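Local coordinates for putative NADP oxidoreductase BF3122 (Bacteroides fragilis, PDB 3D1L), which is of unconfirmed function but probably binds NADP through a Rossmann-type domain and acts as an oxidoreductase, at residues S46-A51 with A56-D61; E64-P67 with L71-V74. One frame throughout, in Å; residues are numbered along the deposited sequence. Where two conformers were deposited one is given.

In the fold
Both contacts belong to the nucleotide-binding-type domain and lie in series along the chain, their centres about 12 Å apart. Contact 1 packs helix 44-53 on strand 57-59, an outermost strand of the sheet within this chain, where the Ala-47 and Ala-51 methyls are buried beside a partly exposed tyrosine. Contact 2 ties the loop after that strand to strand 71-74, which runs between strands 12-16 and 97-100; its tyrosine is buried, though the asparagine and proline it meets are partly exposed. Contact 1 is mostly apolar, with one backbone bond, whereas a phenol-to-carbonyl bond dominates contact 2. Thr-59 joins them through a probable hydrogen bond to Glu-64 and packing on Val-65.

Contact 1. Residues S46-A51 with A56-D61; sequences SARELA and AEYTTD
With CG set between its backbone N and carbonyl carbon (chi1 77°), the ring of Tyr-58 is brought alongside helix 46-51, and Arg-48, whose CG is anti to its backbone N (chi1 -178°), runs beside it in the same direction. The result is a CH-pi contact: Arg-48 CB sits over one face of the ring, 4.1 Å from the Tyr-58 centroid. Ala-47 CB approaches obliquely, 3.5 Å from Tyr-58 CD1, and one turn later Ala-51 CB packs against Tyr-58 CB at 3.8 Å. These small methyls let the strand come close, the helix and strand axes passing 7.7 Å apart in nearly antiparallel directions (168°). At the other end of the interface the methyls of Ala-51 and Ala-56 touch, and Ala-56 N gives an almost straight hydrogen bond of 2.8 Å to Ala-51 O, linking the helix to the residue just before strand 57-59. The Tyr-58 hydroxyl bonds to Glu-44 near the start of the helix, which pins the far end of the ring to the same helix that its face packs on. Thr-59 points away from the helix, and its OG1 accepts from Asp-61 N in an ST turn and also hydrogen-bonds to Glu-64. The contact forms the second half of a beta-alpha-beta unit: helix 44-53 leads from strand 35-40 to strand 57-59, which runs parallel beside strand 35-40, while Leu-50 packs against helix 20-31 and Val-39 of strand 35-40.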
ATOM      1  N   SER B  46      18.636   2.233 -20.904  1.00 43.38           N
ATOM      2  CA  SER B  46      17.381   2.977 -20.660  1.00 43.00           C
ATOM      3  C   SER B  46      16.835   3.645 -21.918  1.00 42.56           C
ATOM      4  O   SER B  46      15.625   3.619 -22.169  1.00 41.73           O
ATOM      5  CB  SER B  46      17.573   4.030 -19.571  1.00 43.28           C
ATOM      6  OG  SER B  46      17.945   3.387 -18.359  1.00 44.78           O
ATOM      7  N   ALA B  47      17.733   4.236 -22.706  1.00 41.77           N
ATOM      8  CA  ALA B  47      17.369   4.831 -23.975  1.00 41.46           C
ATOM      9  C   ALA B  47      16.764   3.757 -24.913  1.00 40.83           C
ATOM     10  O   ALA B  47      15.683   3.944 -25.451  1.00 41.43           O
ATOM     11  CB  ALA B  47      18.590   5.500 -24.599  1.00 41.39           C
ATOM     12  N   ARG B  48      17.430   2.612 -25.029  1.00 39.99           N
ATOM     13  CA  ARG B  48      16.993   1.534 -25.922  0.50 39.65           C
ATOM     14  C   ARG B  48      15.686   0.890 -25.476  1.00 39.71           C
ATOM     15  O   ARG B  48      14.774   0.718 -26.273  1.00 39.67           O
ATOM     16  CB  ARG B  48      18.081   0.460 -26.051  0.50 39.60           C
ATOM     17  CG  ARG B  48      17.719  -0.689 -27.019  0.50 39.22           C
ATOM     18  CD  ARG B  48      18.618  -1.920 -26.870  0.50 39.38           C
ATOM     19  NE  ARG B  48      18.984  -2.196 -25.483  0.50 38.08           N
ATOM     20  CZ  ARG B  48      20.234  -2.224 -25.024  0.50 39.36           C
ATOM     21  NH1 ARG B  48      21.264  -2.012 -25.843  0.50 39.25           N
ATOM     22  NH2 ARG B  48      20.462  -2.476 -23.742  0.50 39.82           N
ATOM     23  N   GLU B  49      15.601   0.523 -24.204  1.00 40.38           N
ATOM     24  CA  GLU B  49      14.391  -0.086 -23.650  1.00 41.80           C
ATOM     25  C   GLU B  49      13.190   0.750 -23.995  1.00 40.76           C
ATOM     26  O   GLU B  49      12.203   0.241 -24.527  1.00 40.65           O
ATOM     27  CB  GLU B  49      14.493  -0.261 -22.126  1.00 41.34           C
ATOM     28  CG  GLU B  49      15.227  -1.512 -21.720  1.00 44.04           C
ATOM     29  CD  GLU B  49      15.385  -1.655 -20.198  1.00 45.88           C
ATOM     30  OE1 GLU B  49      16.061  -2.644 -19.794  1.00 50.21           O
ATOM     31  OE2 GLU B  49      14.839  -0.814 -19.417  1.00 48.16           O
ATOM     32  N   LEU B  50      13.275   2.042 -23.721  1.00 40.17           N
ATOM     33  CA  LEU B  50      12.130   2.900 -24.023  1.00 40.86           C
ATOM     34  C   LEU B  50      11.866   3.062 -25.530  1.00 40.52           C
ATOM     35  O   LEU B  50      10.725   3.045 -25.962  1.00 40.83           O
ATOM     36  CB  LEU B  50      12.218   4.271 -23.317  1.00 39.86           C
ATOM     37  CG  LEU B  50      11.009   5.191 -23.596  1.00 41.61           C
ATOM     38  CD1 LEU B  50       9.639   4.468 -23.356  1.00 39.36           C
ATOM     39  CD2 LEU B  50      11.120   6.459 -22.762  1.00 39.84           C
ATOM     40  N   ALA B  51      12.916   3.238 -26.323  1.00 41.55           N
ATOM     41  CA  ALA B  51      12.744   3.451 -27.771  1.00 41.63           C
ATOM     42  C   ALA B  51      12.071   2.287 -28.472  1.00 41.82           C
ATOM     43  O   ALA B  51      11.286   2.468 -29.410  1.00 41.50           O
ATOM     44  CB  ALA B  51      14.082   3.759 -28.422  1.00 41.65           C
ATOM     45  N   ALA B  56      10.867   4.150 -31.604  1.00 40.85           N
ATOM     46  CA  ALA B  56      11.630   5.405 -31.764  1.00 41.24           C
ATOM     47  C   ALA B  56      13.095   5.133 -31.967  1.00 41.40           C
ATOM     48  O   ALA B  56      13.571   4.071 -31.578  1.00 42.11           O
ATOM     49  CB  ALA B  56      11.478   6.271 -30.495  1.00 40.75           C
ATOM     50  N   GLU B  57      13.815   6.111 -32.522  1.00 41.77           N
ATOM     51  CA  GLU B  57      15.289   6.119 -32.526  1.00 42.88           C
ATOM     52  C   GLU B  57      15.755   6.453 -31.124  1.00 42.14           C
ATOM     53  O   GLU B  57      14.969   6.924 -30.319  1.00 42.22           O
ATOM     54  CB  GLU B  57      15.839   7.199 -33.472  1.00 42.85           C
ATOM     55  CG  GLU B  57      15.472   7.035 -34.937  1.00 44.22           C
ATOM     56  CD  GLU B  57      16.290   7.951 -35.849  1.00 46.89           C
ATOM     57  OE1 GLU B  57      16.727   9.048 -35.400  1.00 52.45           O
ATOM     58  OE2 GLU B  57      16.509   7.571 -37.021  1.00 51.81           O
ATOM     59  N   TYR B  58      17.023   6.194 -30.801  1.00 41.52           N
ATOM     60  CA  TYR B  58      17.541   6.682 -29.528  1.00 41.03           C
ATOM     61  C   TYR B  58      18.963   7.166 -29.628  1.00 41.35           C
ATOM     62  O   TYR B  58      19.709   6.791 -30.534  1.00 40.99           O
ATOM     63  CB  TYR B  58      17.406   5.641 -28.397  1.00 40.18           C
ATOM     64  CG  TYR B  58      18.419   4.522 -28.438  1.00 39.87           C
ATOM     65  CD1 TYR B  58      19.671   4.656 -27.820  1.00 39.09           C
ATOM     66  CD2 TYR B  58      18.125   3.332 -29.073  1.00 38.43           C
ATOM     67  CE1 TYR B  58      20.586   3.641 -27.839  1.00 38.20           C
ATOM     68  CE2 TYR B  58      19.053   2.290 -29.116  1.00 39.89           C
ATOM     69  CZ  TYR B  58      20.276   2.450 -28.498  1.00 40.15           C
ATOM     70  OH  TYR B  58      21.180   1.416 -28.527  1.00 38.56           O
ATOM     71  N   THR B  59      19.349   8.000 -28.674  1.00 41.67           N
ATOM     72  CA  THR B  59      20.750   8.385 -28.567  1.00 41.67           C
ATOM     73  C   THR B  59      21.112   8.520 -27.080  1.00 41.19           C
ATOM     74  O   THR B  59      20.220   8.693 -26.235  1.00 39.63           O
ATOM     75  CB  THR B  59      21.046   9.698 -29.353  1.00 41.22           C
ATOM     76  OG1 THR B  59      22.456   9.946 -29.350  1.00 41.50           O
ATOM     77  CG2 THR B  59      20.336  10.885 -28.685  1.00 41.46           C
ATOM     78  N   THR B  60      22.404   8.425 -26.772  1.00 40.61           N
ATOM     79  CA  THR B  60      22.903   8.777 -25.435  1.00 41.88           C
ATOM     80  C   THR B  60      23.804  10.006 -25.528  1.00 42.49           C
ATOM     81  O   THR B  60      24.529  10.329 -24.587  1.00 41.73           O
ATOM     82  CB  THR B  60      23.728   7.641 -24.789  1.00 41.29           C
ATOM     83  OG1 THR B  60      24.836   7.342 -25.635  1.00 42.67           O
ATOM     84  CG2 THR B  60      22.905   6.396 -24.603  1.00 41.02           C
ATOM     85  N   ASP B  61      23.757  10.672 -26.681  1.00 43.36           N
ATOM     86  CA  ASP B  61      24.591  11.831 -26.944  1.00 44.52           C
ATOM     87  C   ASP B  61      23.685  12.945 -27.374  1.00 44.82           C
ATOM     88  O   ASP B  61      23.023  12.830 -28.412  1.00 45.29           O
ATOM     89  CB  ASP B  61      25.595  11.505 -28.059  1.00 45.25           C
ATOM     90  CG  ASP B  61      26.544  12.661 -28.386  1.00 46.33           C
ATOM     91  OD1 ASP B  61      26.357  13.791 -27.901  1.00 49.97           O
ATOM     92  OD2 ASP B  61      27.497  12.435 -29.154  1.00 49.75           O
TER

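Contact 2. Residues E64-P67 with L71-V74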
ATOM      1  N   GLU B  64      23.586  14.258 -30.874  0.50 44.54           N
ATOM      2  CA  GLU B  64      22.861  13.451 -31.861  0.50 43.90           C
ATOM      3  C   GLU B  64      21.339  13.639 -31.788  0.50 43.82           C
ATOM      4  O   GLU B  64      20.598  13.018 -32.555  0.50 43.94           O
ATOM      5  CB  GLU B  64      23.187  11.966 -31.680  0.50 44.12           C
ATOM      6  CG  GLU B  64      24.420  11.460 -32.408  0.50 42.95           C
ATOM      7  CD  GLU B  64      24.706   9.981 -32.121  0.50 43.14           C
ATOM      8  OE1 GLU B  64      23.863   9.309 -31.484  0.50 37.66           O
ATOM      9  OE2 GLU B  64      25.787   9.490 -32.543  0.50 43.76           O
ATOM     10  N   VAL B  65      20.881  14.493 -30.875  1.00 43.53           N
ATOM     11  CA  VAL B  65      19.436  14.693 -30.638  1.00 43.35           C
ATOM     12  C   VAL B  65      18.754  15.350 -31.839  1.00 42.92           C
ATOM     13  O   VAL B  65      19.241  16.364 -32.347  1.00 43.00           O
ATOM     14  CB  VAL B  65      19.158  15.516 -29.361  1.00 43.14           C
ATOM     15  CG1 VAL B  65      17.739  16.130 -29.366  1.00 42.64           C
ATOM     16  CG2 VAL B  65      19.313  14.629 -28.113  1.00 44.65           C
ATOM     17  N   ASN B  66      17.642  14.753 -32.277  1.00 42.24           N
ATOM     18  CA  ASN B  66      16.875  15.215 -33.428  1.00 41.65           C
ATOM     19  C   ASN B  66      16.408  16.647 -33.197  1.00 41.35           C
ATOM     20  O   ASN B  66      15.673  16.913 -32.251  1.00 41.36           O
ATOM     21  CB  ASN B  66      15.708  14.265 -33.686  1.00 41.83           C
ATOM     22  CG  ASN B  66      14.839  14.692 -34.852  1.00 42.59           C
ATOM     23  OD1 ASN B  66      14.435  15.852 -34.957  1.00 41.88           O
ATOM     24  ND2 ASN B  66      14.529  13.740 -35.734  1.00 42.91           N
ATOM     25  N   PRO B  67      16.892  17.588 -34.035  1.00 40.84           N
ATOM     26  CA  PRO B  67      16.591  19.015 -33.876  1.00 39.37           C
ATOM     27  C   PRO B  67      15.325  19.486 -34.600  1.00 38.59           C
ATOM     28  O   PRO B  67      15.080  20.707 -34.658  1.00 38.34           O
ATOM     29  CB  PRO B  67      17.811  19.680 -34.510  1.00 39.22           C
ATOM     30  CG  PRO B  67      18.162  18.757 -35.626  1.00 40.61           C
ATOM     31  CD  PRO B  67      17.828  17.349 -35.152  1.00 39.88           C
ATOM     32  N   LEU B  71       8.049  19.267 -30.039  1.00 39.42           N
ATOM     33  CA  LEU B  71       7.959  19.183 -28.599  1.00 38.70           C
ATOM     34  C   LEU B  71       9.080  18.325 -28.032  1.00 38.53           C
ATOM     35  O   LEU B  71       9.284  17.187 -28.463  1.00 37.70           O
ATOM     36  CB  LEU B  71       6.583  18.638 -28.171  1.00 38.72           C
ATOM     37  CG  LEU B  71       6.348  18.509 -26.658  1.00 37.81           C
ATOM     38  CD1 LEU B  71       6.307  19.898 -26.019  1.00 36.39           C
ATOM     39  CD2 LEU B  71       5.046  17.752 -26.351  1.00 38.05           C
ATOM     40  N   TYR B  72       9.788  18.901 -27.064  1.00 38.52           N
ATOM     41  CA  TYR B  72      10.848  18.247 -26.348  1.00 39.16           C
ATOM     42  C   TYR B  72      10.440  18.102 -24.882  1.00 39.55           C
ATOM     43  O   TYR B  72      10.274  19.103 -24.167  1.00 38.99           O
ATOM     44  CB  TYR B  72      12.130  19.060 -26.484  1.00 39.43           C
ATOM     45  CG  TYR B  72      12.660  19.053 -27.909  1.00 41.34           C
ATOM     46  CD1 TYR B  72      13.606  18.104 -28.300  1.00 41.32           C
ATOM     47  CD2 TYR B  72      12.206  19.977 -28.866  1.00 41.88           C
ATOM     48  CE1 TYR B  72      14.098  18.065 -29.598  1.00 43.36           C
ATOM     49  CE2 TYR B  72      12.711  19.953 -30.174  1.00 43.25           C
ATOM     50  CZ  TYR B  72      13.646  18.986 -30.519  1.00 41.28           C
ATOM     51  OH  TYR B  72      14.155  18.908 -31.767  1.00 42.17           O
ATOM     52  N   ILE B  73      10.254  16.855 -24.454  1.00 40.31           N
ATOM     53  CA  ILE B  73       9.829  16.558 -23.082  1.00 40.26           C
ATOM     54  C   ILE B  73      11.036  16.152 -22.261  1.00 40.82           C
ATOM     55  O   ILE B  73      11.652  15.113 -22.517  1.00 40.30           O
ATOM     56  CB  ILE B  73       8.759  15.459 -23.011  1.00 41.04           C
ATOM     57  CG1 ILE B  73       7.541  15.829 -23.887  1.00 40.03           C
ATOM     58  CG2 ILE B  73       8.365  15.221 -21.501  1.00 39.63           C
ATOM     59  CD1 ILE B  73       6.507  14.737 -24.020  1.00 40.52           C
ATOM     60  N   VAL B  74      11.389  17.004 -21.307  1.00 40.87           N
ATOM     61  CA  VAL B  74      12.617  16.851 -20.560  1.00 42.29           C
ATOM     62  C   VAL B  74      12.288  16.329 -19.166  1.00 43.98           C
ATOM     63  O   VAL B  74      11.556  16.956 -18.400  1.00 42.56           O
ATOM     64  CB  VAL B  74      13.427  18.175 -20.540  1.00 42.15           C
ATOM     65  CG1 VAL B  74      14.752  18.003 -19.843  1.00 40.21           C
ATOM     66  CG2 VAL B  74      13.606  18.724 -21.991  1.00 40.97           C
TER
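Tyr-72 reaches from strand 71-74 to the loop 64-67 and ends in a short hydrogen bond, its OH donating to Asn-66 O at 2.6 Å. Tyr-72 OH lies in the plane of the Asn-66 carbonyl, on a lone pair of its oxygen, with a C=O...OH angle of 132°, while the oxygen in turn lies at the ring edge, in the ring plane, 3.3 Å from Tyr-72 CE1. The ring extends this far because CG is anti to the carbonyl carbon and beside the backbone N (chi1 -68°); the backbones themselves stay well apart, with the closest CA atoms, those of Pro-67 and Tyr-72, separated by 9.5 Å. This hydroxyl end is the tight part of the contact. Next to it, the apolar side is looser: Val-65 CG1 meets Tyr-72 CE1 obliquely at 4.1 Å, the two side chains passing alongside with opposite headings. Val-65 is nevertheless buried, since it also packs on Gln-38, Tyr-40 and Ile-16 of the neighbouring strands. Toward the partly exposed side, Asn-66 takes little part through its own side chain, whose OD1 accepts from Tyr-68 N, while its backbone N is bonded to the side chain of Gln-38. The Tyr-72 hydroxyl donates one hydrogen bond to Asn-66 O and accepts a weak one from Ala-69 N. The loop's backbone thus supplies partners for the hydroxyl of a buried tyrosine, and the bond to Asn-66 O ties that loop to strand 71-74.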